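Side-chain contact in EIAV protease (Equine infectious anemia virus, PDB 1FMB), which is a retroviral aspartic protease, captured here with a peptide-like inhibitor, that probably cleaves the viral polyproteins into their mature parts: residues 32-35 with 36-39. The protein carries 1 engineered substitution. Residues are numbered along the deposited sequence; the frame is centred on the assembly and turned at random.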
ATOM      1  N   VAL A  32      10.614  -2.737   1.658  1.00  7.62           N
ATOM      2  CA  VAL A  32      11.196  -2.670   2.992  1.00  8.54           C
ATOM      3  C   VAL A  32      11.134  -4.012   3.707  1.00  9.34           C
ATOM      4  O   VAL A  32      10.131  -4.698   3.808  1.00  9.46           O
ATOM      5  CB  VAL A  32      10.321  -1.689   3.826  1.00 10.23           C
ATOM      6  CG1 VAL A  32      11.016  -1.410   5.186  1.00  9.18           C
ATOM      7  CG2 VAL A  32      10.236  -0.343   3.086  1.00 16.75           C
ATOM      8  N   LEU A  33      12.278  -4.399   4.219  1.00 11.38           N
ATOM      9  CA  LEU A  33      12.364  -5.653   5.012  1.00  9.20           C
ATOM     10  C   LEU A  33      12.252  -5.183   6.474  1.00 13.57           C
ATOM     11  O   LEU A  33      12.879  -4.184   6.914  1.00 11.09           O
ATOM     12  CB  LEU A  33      13.780  -6.045   4.654  1.00 16.70           C
ATOM     13  CG  LEU A  33      14.441  -7.361   4.960  1.00 26.40           C
ATOM     14  CD1 LEU A  33      13.557  -8.481   4.390  1.00 23.70           C
ATOM     15  CD2 LEU A  33      15.839  -7.311   4.351  1.00 19.54           C
ATOM     16  N   THR A  34      11.492  -5.992   7.216  1.00 10.08           N
ATOM     17  CA  THR A  34      11.402  -5.692   8.665  1.00 11.06           C
ATOM     18  C   THR A  34      12.752  -6.072   9.271  1.00 13.03           C
ATOM     19  O   THR A  34      13.529  -6.910   8.796  1.00  9.79           O
ATOM     20  CB  THR A  34      10.288  -6.442   9.388  1.00 10.53           C
ATOM     21  OG1 THR A  34      10.566  -7.879   9.456  1.00 15.54           O
ATOM     22  CG2 THR A  34       8.911  -6.373   8.776  1.00 11.01           C
ATOM     23  N   THR A  35      13.170  -5.421  10.352  1.00  9.22           N
ATOM     24  CA  THR A  35      14.437  -5.770  10.998  1.00 10.22           C
ATOM     25  C   THR A  35      14.485  -7.237  11.495  1.00 10.41           C
ATOM     26  O   THR A  35      15.601  -7.800  11.439  1.00 13.92           O
ATOM     27  CB  THR A  35      14.539  -4.868  12.244  1.00 14.71           C
ATOM     28  OG1 THR A  35      14.445  -3.498  11.812  1.00 14.35           O
ATOM     29  CG2 THR A  35      15.847  -5.151  12.974  1.00 20.38           C
ATOM     30  N   ALA A  36      13.383  -7.800  11.952  1.00 13.02           N
ATOM     31  CA  ALA A  36      13.256  -9.164  12.461  1.00 15.74           C
ATOM     32  C   ALA A  36      13.561 -10.082  11.269  1.00 17.41           C
ATOM     33  O   ALA A  36      14.320 -11.027  11.468  1.00 13.41           O
ATOM     34  CB  ALA A  36      11.887  -9.551  12.982  1.00 16.73           C
ATOM     35  N   HIS A  37      13.072  -9.772  10.055  1.00 14.98           N
ATOM     36  CA  HIS A  37      13.393 -10.589   8.888  1.00 13.60           C
ATOM     37  C   HIS A  37      14.863 -10.473   8.489  1.00 14.81           C
ATOM     38  O   HIS A  37      15.468 -11.498   8.155  1.00 15.30           O
ATOM     39  CB  HIS A  37      12.489 -10.246   7.695  1.00  6.51           C
ATOM     40  CG  HIS A  37      11.147 -10.879   7.837  1.00 11.01           C
ATOM     41  ND1 HIS A  37      10.095 -10.625   6.974  1.00 16.61           N
ATOM     42  CD2 HIS A  37      10.623 -11.667   8.813  1.00 11.64           C
ATOM     43  CE1 HIS A  37       9.045 -11.335   7.319  1.00 25.04           C
ATOM     44  NE2 HIS A  37       9.324 -11.985   8.449  1.00 17.59           N
ATOM     45  N   TYR A  38      15.477  -9.289   8.546  1.00 11.83           N
ATOM     46  CA  TYR A  38      16.870  -9.029   8.200  1.00 12.13           C
ATOM     47  C   TYR A  38      17.748  -9.881   9.119  1.00 11.77           C
ATOM     48  O   TYR A  38      18.693 -10.572   8.697  1.00 12.56           O
ATOM     49  CB  TYR A  38      17.124  -7.518   8.261  1.00 13.07           C
ATOM     50  CG  TYR A  38      18.602  -7.218   8.192  1.00 12.66           C
ATOM     51  CD1 TYR A  38      19.217  -7.097   6.958  1.00 15.48           C
ATOM     52  CD2 TYR A  38      19.330  -7.023   9.373  1.00 16.66           C
ATOM     53  CE1 TYR A  38      20.586  -6.883   6.903  1.00 17.00           C
ATOM     54  CE2 TYR A  38      20.691  -6.792   9.304  1.00 16.90           C
ATOM     55  CZ  TYR A  38      21.296  -6.701   8.078  1.00 19.76           C
ATOM     56  OH  TYR A  38      22.647  -6.476   7.936  1.00 26.38           O
ATOM     57  N   ASN A  39      17.384  -9.959  10.390  1.00 13.76           N
ATOM     58  CA  ASN A  39      18.124 -10.751  11.378  1.00 17.76           C
ATOM     59  C   ASN A  39      18.016 -12.248  11.191  1.00 20.92           C
ATOM     60  O   ASN A  39      18.812 -13.016  11.724  1.00 23.47           O
ATOM     61  CB  ASN A  39      17.641 -10.446  12.796  1.00 15.84           C
ATOM     62  CG  ASN A  39      18.043  -9.034  13.193  1.00 20.31           C
ATOM     63  OD1 ASN A  39      17.413  -8.462  14.086  1.00 29.70           O
ATOM     64  ND2 ASN A  39      19.051  -8.420  12.621  1.00 19.44           N
TER
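Thr-34 caps the helix 35-40 with its hydroxyl, which accepts a hydrogen bond from the backbone amide of His-37 (His-37 N to Thr-34 OG1 3.2 Å, N-H...O angle 155°). A chi1 of 68° places OG1 in the cleft flanked by the amide and the carbonyl of Thr-34, a rotation that swings the oxygen forward over the first turn. Thr-34 OG1 also lies over one face of the His-37 imidazole, 3.4 Å above its plane and off-centre over the ring, with His-37 CG nearest, at 3.5 Å. The methyl of Ala-36 borders this oxygen. ND1 of His-37 hydrogen-bonds to OG1 of Thr-88, which is also hydrogen-bonded to the amide of Thr-34, so that one hydroxyl ties both cap and ring to the loop before strand 89-90.

Leu-33 sets its two methyls against the first turn. Leu-33 CD1 rests against CB of His-37 at 3.9 Å, and Leu-33 CD2 approaches CB of Tyr-38 at 4.1 Å, the leucine and tyrosine side chains crossing at about a right angle. The Tyr-38 ring leads onward into the fold, where it meets Phe-63 edge-to-face. Thr-35 and Asn-39 run alongside each other, Thr-35 CG2 to Asn-39 OD1 3.8 Å, while OG1 of Thr-35 bonds to Asp-84.

Backbone bonds complete the turn, from Tyr-38 N to Thr-34 O and from Asn-39 N to Thr-35 O (3.0 Å). This is a strand-to-helix junction of the retroviral protease fold, a few residues along the chain from Gly-27, Ala-28, Asp-29 and Thr-30, which line the inhibitor pocket. The side chain of Thr-34 supplies the acceptor for the amide of His-37, and because this cap residue is the last of strand 32-34, strand and helix follow directly on one another; the cap probably sets where the helix begins.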